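Local coordinates for protein GDP-6-deoxy-D-mannose reductase (Pseudomonas aeruginosa, PDB 6X3B) that probably reduces GDP-4-dehydro-6-deoxy-D-mannose to GDP-rhamnose with NADPH, a step toward bacterial lipopolysaccharide O-antigen, at residues G35-A40 / I182-K187; L107-K112 / L163-T168; Q186-S189 / A193-A196. All coordinates share one frame; numbering follows the deposited sequence.

Contact 1 (G35-A40 / I182-K187); sequences GKHLQA and IGPGQK. With NDP (NADPH dihydro-nicotinamide-adenine-dinucleotide phosphate), chain E.
The first helix of the dinucleotide-binding Rossmann fold meets the loop that leaves strand 172-182 through one side-chain pair, His37 and Pro184. From the helix, His37 NE2 donates to the backbone carbonyl oxygen Pro184 O at 2.7 Å, with an N-H...O angle of 160°. The acceptor sits at the ring edge and nearly in the imidazole plane, while the donor arrives in the carbonyl plane on a lone pair of Pro184 O, at a C=O...N angle of 141°. A bond so aligned with the ring plane helps to fix the rotation of the imidazole. His37 has its CG anti to the carbonyl carbon (chi1 -81°), which turns the imidazole off the helix toward the loop. The two side chains cross at about a right angle, and Pro184 CD lies 3.8 Å from His37 CE1.

The loop opens with a type II turn from Gly183 to Gln186, closed by Gln186 N to Gly183 O at 3.2 Å. Because closure uses the carbonyl of Gly183, that of Pro184, on the central peptide, is left to serve the histidine. Gly185 takes the positive phi of this turn type. Gly35 is the last glycine of the GxxGxxG motif, which lets the start of the helix come close to the cofactor diphosphate; Ser31 and Val34 hydrogen-bond NADPH.

Gln186, the last residue of the turn, recognises the nicotinamide carboxamide with both ends of its amide. Its NE2 donates to NDP O7N at 2.7 Å, and the carboxamide nitrogen N7N makes a weak return bond to Gln186 OE1 at 3.3 Å. The same OE1 accepts Lys187 N at 2.9 Å, which helps hold the amide facing the cofactor. Helix 306-320 packs on Pro184, and Leu229 of helix 225-238 on His37.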
# COMPACT_ATOMS: atom_id res chain seq x y z
N GLY A 35 -2.35 8.80 22.17
CA GLY A 35 -3.71 8.63 22.72
C GLY A 35 -3.86 9.29 24.08
O GLY A 35 -4.83 10.04 24.26
N LYS A 36 -2.92 9.04 24.99
CA LYS A 36 -2.96 9.61 26.36
C LYS A 36 -2.95 11.14 26.28
O LYS A 36 -3.68 11.78 27.06
CB LYS A 36 -1.81 9.07 27.21
CG LYS A 36 -1.93 7.59 27.56
CD LYS A 36 -0.72 7.04 28.27
CE LYS A 36 -0.50 7.67 29.63
NZ LYS A 36 0.62 7.04 30.36
N HIS A 37 -2.14 11.71 25.38
CA HIS A 37 -2.09 13.18 25.20
C HIS A 37 -3.42 13.67 24.61
O HIS A 37 -3.85 14.77 24.98
CB HIS A 37 -0.89 13.56 24.34
CG HIS A 37 0.39 13.62 25.10
ND1 HIS A 37 0.66 14.60 26.02
CD2 HIS A 37 1.47 12.80 25.08
CE1 HIS A 37 1.85 14.40 26.53
NE2 HIS A 37 2.37 13.31 25.98
N LEU A 38 -4.04 12.88 23.72
CA LEU A 38 -5.30 13.32 23.12
C LEU A 38 -6.43 13.31 24.14
O LEU A 38 -7.25 14.23 24.18
CB LEU A 38 -5.66 12.44 21.92
CG LEU A 38 -6.95 12.77 21.14
CD1 LEU A 38 -7.02 14.28 20.80
CD2 LEU A 38 -7.06 11.92 19.87
N GLN A 39 -6.50 12.26 24.98
CA GLN A 39 -7.51 12.24 26.02
C GLN A 39 -7.37 13.44 26.96
O GLN A 39 -8.36 14.06 27.34
CB GLN A 39 -7.43 10.93 26.80
CG GLN A 39 -8.47 10.83 27.90
CD GLN A 39 -8.57 9.45 28.50
OE1 GLN A 39 -7.95 8.51 28.01
NE2 GLN A 39 -9.35 9.32 29.57
N ALA A 40 -6.14 13.79 27.32
CA ALA A 40 -5.93 14.96 28.18
C ALA A 40 -6.32 16.24 27.46
O ALA A 40 -6.99 17.11 28.03
CB ALA A 40 -4.47 15.02 28.64
N ILE A 182 7.39 15.05 19.43
CA ILE A 182 8.15 15.30 20.69
C ILE A 182 7.12 15.40 21.81
O ILE A 182 6.17 16.19 21.66
CB ILE A 182 9.02 16.57 20.62
CG1 ILE A 182 10.06 16.51 19.50
CG2 ILE A 182 9.68 16.82 21.96
CD1 ILE A 182 10.93 17.73 19.41
N GLY A 183 7.26 14.60 22.86
CA GLY A 183 6.34 14.70 23.97
C GLY A 183 6.67 13.75 25.10
O GLY A 183 7.39 12.76 24.93
N PRO A 184 6.16 14.04 26.30
CA PRO A 184 6.25 13.07 27.39
C PRO A 184 5.60 11.76 26.99
O PRO A 184 4.49 11.74 26.45
CB PRO A 184 5.48 13.76 28.53
CG PRO A 184 5.54 15.21 28.22
CD PRO A 184 5.57 15.32 26.71
N GLY A 185 6.30 10.65 27.25
CA GLY A 185 5.81 9.33 26.93
C GLY A 185 6.29 8.76 25.61
O GLY A 185 6.01 7.59 25.33
N GLN A 186 6.99 9.55 24.80
CA GLN A 186 7.55 9.06 23.54
C GLN A 186 8.47 7.86 23.79
O GLN A 186 8.98 7.67 24.89
CB GLN A 186 8.28 10.20 22.84
CG GLN A 186 9.00 9.85 21.54
CD GLN A 186 8.04 9.43 20.44
OE1 GLN A 186 7.35 8.41 20.56
NE2 GLN A 186 8.00 10.19 19.35
N LYS A 187 8.67 7.03 22.75
CA LYS A 187 9.55 5.87 22.86
C LYS A 187 10.96 6.29 23.24
O LYS A 187 11.56 7.14 22.59
CB LYS A 187 9.63 5.12 21.52
CG LYS A 187 8.37 4.51 21.02
CD LYS A 187 8.54 4.14 19.55
CE LYS A 187 7.22 3.74 18.93
NZ LYS A 187 7.20 2.27 18.83
PA NDP E . 2.01 3.49 20.83
O1A NDP E . 2.77 2.28 20.41
O2A NDP E . 2.54 4.30 21.96
O5B NDP E . 0.49 3.08 21.14
C5B NDP E . -0.13 2.03 20.36
C4B NDP E . -1.54 1.82 20.84
O4B NDP E . -2.18 0.79 20.04
C3B NDP E . -1.69 1.38 22.30
O3B NDP E . -2.78 2.05 22.93
C2B NDP E . -1.93 -0.12 22.18
O2B NDP E . -2.70 -0.60 23.28
C1B NDP E . -2.75 -0.17 20.90
N9A NDP E . -2.73 -1.46 20.23
C8A NDP E . -1.63 -2.12 19.74
N7A NDP E . -1.91 -3.27 19.20
C5A NDP E . -3.28 -3.39 19.34
C6A NDP E . -4.20 -4.39 18.96
N6A NDP E . -3.80 -5.51 18.34
N1A NDP E . -5.51 -4.20 19.24
C2A NDP E . -5.86 -3.07 19.87
N3A NDP E . -5.09 -2.06 20.27
C4A NDP E . -3.80 -2.28 19.97
O3 NDP E . 1.81 4.45 19.57
PN NDP E . 1.97 6.04 19.43
O1N NDP E . 0.94 6.69 20.30
O2N NDP E . 3.40 6.40 19.64
O5D NDP E . 1.58 6.26 17.89
C5D NDP E . 0.22 6.61 17.56
C4D NDP E . 0.05 6.56 16.06
O4D NDP E . 0.94 7.54 15.45
C3D NDP E . 0.38 5.22 15.39
O3D NDP E . -0.52 4.94 14.33
C2D NDP E . 1.81 5.45 14.90
O2D NDP E . 2.16 4.61 13.81
C1D NDP E . 1.77 6.92 14.50
N1N NDP E . 3.12 7.56 14.54
C2N NDP E . 3.73 7.84 15.74
C3N NDP E . 4.89 8.56 15.80
C7N NDP E . 5.62 8.60 17.09
O7N NDP E . 6.71 9.17 17.16
N7N NDP E . 5.07 8.01 18.14
C4N NDP E . 5.35 9.27 14.57
C5N NDP E . 4.65 8.85 13.35
C6N NDP E . 3.77 7.88 13.38
P2B NDP E . -1.87 -1.67 24.15
O1X NDP E . -2.80 -2.09 25.27
O2X NDP E . -1.53 -2.83 23.23
O3X NDP E . -0.64 -0.96 24.67

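Contact 2 (L107-K112 / L163-T168); sequences LLQALK and LQWGIT
Leu108 and Trp165 meet where segment 107-112 of helix 93-114 faces segment 163-168 of helix 150-169; the segments run near-parallel, with axes 12.0 Å apart and a crossing angle of -27°. The CH-pi interaction comes first: Leu108 CB stands 3.7 Å from the centroid of the six-membered ring of Trp165, almost on its normal. Leu108 CD1 reaches the five-membered ring, 3.9 Å from Trp165 CG. Apolar parts of two polar side chains add to this. Gln109 CG approaches Trp165 CZ2 to 3.8 Å, and the Lys112 chain runs past the rim of the six-membered ring, at about a right angle to the tryptophan side chain, with CB in plane at the edge and CD 3.8 Å from Trp165 CZ3. With CG anti to the backbone N (chi1 -177°) and every later torsion extended, Lys112 brings NZ to a salt bridge with Glu169, just beyond segment 163-168.

Trp171 also meets the indole, and Pro93 of the second subunit packs on Gln109, consistent with the dimer-forming helices of this family. No hydrogen bond joins the two segments; their direct contact rests on apolar packing around one buried indole.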
# COMPACT_ATOMS: atom_id res chain seq x y z
N LEU A 107 -11.44 -3.28 12.26
CA LEU A 107 -12.10 -2.09 12.79
C LEU A 107 -13.11 -1.52 11.80
O LEU A 107 -14.24 -1.18 12.16
CB LEU A 107 -11.06 -1.04 13.16
CG LEU A 107 -11.60 0.33 13.56
CD1 LEU A 107 -12.39 0.20 14.87
CD2 LEU A 107 -10.40 1.25 13.70
N LEU A 108 -12.70 -1.36 10.53
CA LEU A 108 -13.60 -0.81 9.53
C LEU A 108 -14.86 -1.66 9.39
O LEU A 108 -15.98 -1.14 9.39
CB LEU A 108 -12.86 -0.71 8.19
CG LEU A 108 -11.75 0.35 8.16
CD1 LEU A 108 -10.85 0.16 6.92
CD2 LEU A 108 -12.37 1.77 8.17
N GLN A 109 -14.70 -2.99 9.36
CA GLN A 109 -15.86 -3.87 9.22
C GLN A 109 -16.78 -3.82 10.44
O GLN A 109 -18.01 -3.87 10.30
CB GLN A 109 -15.40 -5.30 8.96
CG GLN A 109 -14.65 -5.40 7.65
CD GLN A 109 -14.39 -6.81 7.25
OE1 GLN A 109 -13.81 -7.59 8.04
NE2 GLN A 109 -14.77 -7.16 6.03
N ALA A 110 -16.19 -3.77 11.64
CA ALA A 110 -17.00 -3.65 12.85
C ALA A 110 -17.80 -2.34 12.85
O ALA A 110 -18.99 -2.33 13.18
CB ALA A 110 -16.11 -3.74 14.09
N LEU A 111 -17.14 -1.23 12.50
CA LEU A 111 -17.84 0.05 12.37
C LEU A 111 -18.96 -0.05 11.35
O LEU A 111 -20.09 0.43 11.59
CB LEU A 111 -16.84 1.15 11.99
CG LEU A 111 -15.92 1.67 13.11
CD1 LEU A 111 -14.72 2.42 12.56
CD2 LEU A 111 -16.70 2.55 14.09
N LYS A 112 -18.68 -0.66 10.20
CA LYS A 112 -19.69 -0.81 9.16
C LYS A 112 -20.89 -1.59 9.68
O LYS A 112 -22.05 -1.17 9.51
CB LYS A 112 -19.08 -1.51 7.93
CG LYS A 112 -20.09 -1.63 6.77
CD LYS A 112 -19.47 -2.25 5.50
CE LYS A 112 -20.55 -2.52 4.44
NZ LYS A 112 -19.99 -3.18 3.22
N LEU A 163 -8.67 4.49 2.31
CA LEU A 163 -9.17 5.33 1.23
C LEU A 163 -10.05 4.55 0.28
O LEU A 163 -11.02 5.10 -0.26
CB LEU A 163 -8.00 5.97 0.48
CG LEU A 163 -7.22 7.01 1.29
CD1 LEU A 163 -5.90 7.32 0.61
CD2 LEU A 163 -8.06 8.29 1.50
N GLN A 164 -9.74 3.26 0.07
CA GLN A 164 -10.62 2.40 -0.71
C GLN A 164 -11.98 2.26 -0.05
O GLN A 164 -13.02 2.27 -0.74
CB GLN A 164 -9.99 1.02 -0.91
CG GLN A 164 -10.82 0.03 -1.72
CD GLN A 164 -11.52 -1.01 -0.85
OE1 GLN A 164 -12.75 -1.10 -0.84
NE2 GLN A 164 -10.73 -1.78 -0.11
N TRP A 165 -12.00 2.15 1.29
CA TRP A 165 -13.27 2.10 2.01
C TRP A 165 -14.05 3.38 1.82
O TRP A 165 -15.29 3.36 1.72
CB TRP A 165 -13.02 1.84 3.51
CG TRP A 165 -13.07 0.40 3.73
CD1 TRP A 165 -12.21 -0.53 3.21
CD2 TRP A 165 -14.07 -0.32 4.45
NE1 TRP A 165 -12.60 -1.80 3.60
CE2 TRP A 165 -13.74 -1.69 4.36
CE3 TRP A 165 -15.20 0.07 5.18
CZ2 TRP A 165 -14.50 -2.68 4.98
CZ3 TRP A 165 -15.96 -0.92 5.79
CH2 TRP A 165 -15.62 -2.27 5.69
N GLY A 166 -13.37 4.52 1.79
CA GLY A 166 -14.07 5.77 1.56
C GLY A 166 -14.70 5.81 0.19
O GLY A 166 -15.82 6.31 0.02
N ILE A 167 -14.01 5.27 -0.81
CA ILE A 167 -14.56 5.19 -2.16
C ILE A 167 -15.74 4.22 -2.19
O ILE A 167 -16.81 4.56 -2.70
CB ILE A 167 -13.47 4.77 -3.16
CG1 ILE A 167 -12.45 5.89 -3.31
CG2 ILE A 167 -14.10 4.36 -4.53
CD1 ILE A 167 -11.17 5.44 -4.00
N THR A 168 -15.57 3.04 -1.59
CA THR A 168 -16.59 1.99 -1.70
C THR A 168 -17.80 2.28 -0.81
O THR A 168 -18.95 2.05 -1.22
CB THR A 168 -15.99 0.63 -1.33
OG1 THR A 168 -14.96 0.30 -2.28
CG2 THR A 168 -17.07 -0.45 -1.39

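Contact 3 (Q186-S189 / A193-A196); sequences QKDS and ASAA. With NDP (NADPH dihydro-nicotinamide-adenine-dinucleotide phosphate), chain E.
Gln186 and Ala193 meet through carbon alone, CG of the glutamine lying 4.2 Å from the alanine CB. CG is anti to the backbone N (chi1 177°), and the bend at the next bond leads the amide away from the helix and toward the nicotinamide. At Lys187 the backbone does the touching: its carbonyl oxygen lies 3.4 Å from Ala193 CB, while the side chain leaves in the other direction to hydrogen-bond Thr84, itself a partner of NADPH. Asp188 comes next, and its carbonyl oxygen sits close against Ser194 CB at 3.2 Å. Its carboxylate, with CG anti to the backbone N, bends toward the start of the helix, OD1 coming within 3.5 Å of Ser194 CA. One water donates to Asp188 OD1 at 3.2 Å and, weakly, to Ala193 O at 3.1 Å. OD1 also forms a salt bridge with Arg197, one helical turn after Ala193.

Carbonyl oxygens thus rest on methyl and methylene groups without a direct hydrogen bond between the segments; the polar links seen between this cofactor-binding loop and the helix are indirect or lateral, a water with one weak bond and the salt bridge to Arg197.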
# COMPACT_ATOMS: atom_id res chain seq x y z
N GLN A 186 6.99 9.55 24.80
CA GLN A 186 7.55 9.06 23.54
C GLN A 186 8.47 7.86 23.79
O GLN A 186 8.98 7.67 24.89
CB GLN A 186 8.28 10.20 22.84
CG GLN A 186 9.00 9.85 21.54
CD GLN A 186 8.04 9.43 20.44
OE1 GLN A 186 7.35 8.41 20.56
NE2 GLN A 186 8.00 10.19 19.35
N LYS A 187 8.67 7.03 22.75
CA LYS A 187 9.55 5.87 22.86
C LYS A 187 10.96 6.29 23.24
O LYS A 187 11.56 7.14 22.59
CB LYS A 187 9.63 5.12 21.52
CG LYS A 187 8.37 4.51 21.02
CD LYS A 187 8.54 4.14 19.55
CE LYS A 187 7.22 3.74 18.93
NZ LYS A 187 7.20 2.27 18.83
N ASP A 188 11.52 5.64 24.27
CA ASP A 188 12.89 5.94 24.68
C ASP A 188 13.91 5.66 23.58
O ASP A 188 15.03 6.18 23.64
CB ASP A 188 13.25 5.14 25.93
CG ASP A 188 14.66 5.40 26.40
OD1 ASP A 188 14.92 6.51 26.91
OD2 ASP A 188 15.53 4.51 26.22
N SER A 189 13.56 4.86 22.57
CA SER A 189 14.51 4.57 21.50
C SER A 189 14.73 5.76 20.58
O SER A 189 15.71 5.78 19.83
CB SER A 189 14.05 3.36 20.69
OG SER A 189 12.92 3.68 19.89
N ALA A 193 14.15 11.69 22.92
CA ALA A 193 13.55 11.20 24.16
C ALA A 193 14.62 10.59 25.06
O ALA A 193 14.64 10.83 26.27
CB ALA A 193 12.44 10.20 23.85
N SER A 194 15.53 9.81 24.49
CA SER A 194 16.58 9.20 25.30
C SER A 194 17.52 10.26 25.87
O SER A 194 17.94 10.17 27.03
CB SER A 194 17.37 8.19 24.46
OG SER A 194 18.53 7.77 25.14
N ALA A 195 17.87 11.27 25.06
CA ALA A 195 18.75 12.34 25.52
C ALA A 195 18.12 13.09 26.69
O ALA A 195 18.80 13.40 27.68
CB ALA A 195 19.06 13.31 24.37
N ALA A 196 16.81 13.38 26.61
CA ALA A 196 16.14 14.06 27.71
C ALA A 196 16.14 13.20 28.96
O ALA A 196 16.43 13.70 30.06
CB ALA A 196 14.71 14.42 27.31
PA NDP E . 2.01 3.49 20.83
O1A NDP E . 2.77 2.28 20.41
O2A NDP E . 2.54 4.30 21.96
O5B NDP E . 0.49 3.08 21.14
C5B NDP E . -0.13 2.03 20.36
C4B NDP E . -1.54 1.82 20.84
O4B NDP E . -2.18 0.79 20.04
C3B NDP E . -1.69 1.38 22.30
O3B NDP E . -2.78 2.05 22.93
C2B NDP E . -1.93 -0.12 22.18
O2B NDP E . -2.70 -0.60 23.28
C1B NDP E . -2.75 -0.17 20.90
N9A NDP E . -2.73 -1.46 20.23
C8A NDP E . -1.63 -2.12 19.74
N7A NDP E . -1.91 -3.27 19.20
C5A NDP E . -3.28 -3.39 19.34
C6A NDP E . -4.20 -4.39 18.96
N6A NDP E . -3.80 -5.51 18.34
N1A NDP E . -5.51 -4.20 19.24
C2A NDP E . -5.86 -3.07 19.87
N3A NDP E . -5.09 -2.06 20.27
C4A NDP E . -3.80 -2.28 19.97
O3 NDP E . 1.81 4.45 19.57
PN NDP E . 1.97 6.04 19.43
O1N NDP E . 0.94 6.69 20.30
O2N NDP E . 3.40 6.40 19.64
O5D NDP E . 1.58 6.26 17.89
C5D NDP E . 0.22 6.61 17.56
C4D NDP E . 0.05 6.56 16.06
O4D NDP E . 0.94 7.54 15.45
C3D NDP E . 0.38 5.22 15.39
O3D NDP E . -0.52 4.94 14.33
C2D NDP E . 1.81 5.45 14.90
O2D NDP E . 2.16 4.61 13.81
C1D NDP E . 1.77 6.92 14.50
N1N NDP E . 3.12 7.56 14.54
C2N NDP E . 3.73 7.84 15.74
C3N NDP E . 4.89 8.56 15.80
C7N NDP E . 5.62 8.60 17.09
O7N NDP E . 6.71 9.17 17.16
N7N NDP E . 5.07 8.01 18.14
C4N NDP E . 5.35 9.27 14.57
C5N NDP E . 4.65 8.85 13.35
C6N NDP E . 3.77 7.88 13.38
P2B NDP E . -1.87 -1.67 24.15
O1X NDP E . -2.80 -2.09 25.27
O2X NDP E . -1.53 -2.83 23.23
O3X NDP E . -0.64 -0.96 24.67
O HOH W 1 12.52 8.62 26.86

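In the fold
All three contacts lie within the NAD-dependent epimerase/dehydratase family region, but serve different sides of it. Contact 1 spans the sequence from helix 33-44 to the loop after strand 172-182, and contact 2 is nested inside that span, pairing helices 93-114 and 150-169; their centres lie about 27 Å apart. Contact 3 picks up where contact 1 ends, sharing Gln186 and Lys187, and carries the loop into helix 191-203. The centres of contacts 1 and 3 are about 13 Å apart. Contacts 2 and 3, about 35 Å apart between centres, fall on opposite sides of the chain's centre. Contacts 1 and 3 both touch NADPH through Gln186, whereas contact 2 lies far from the cofactor and beside the second subunit.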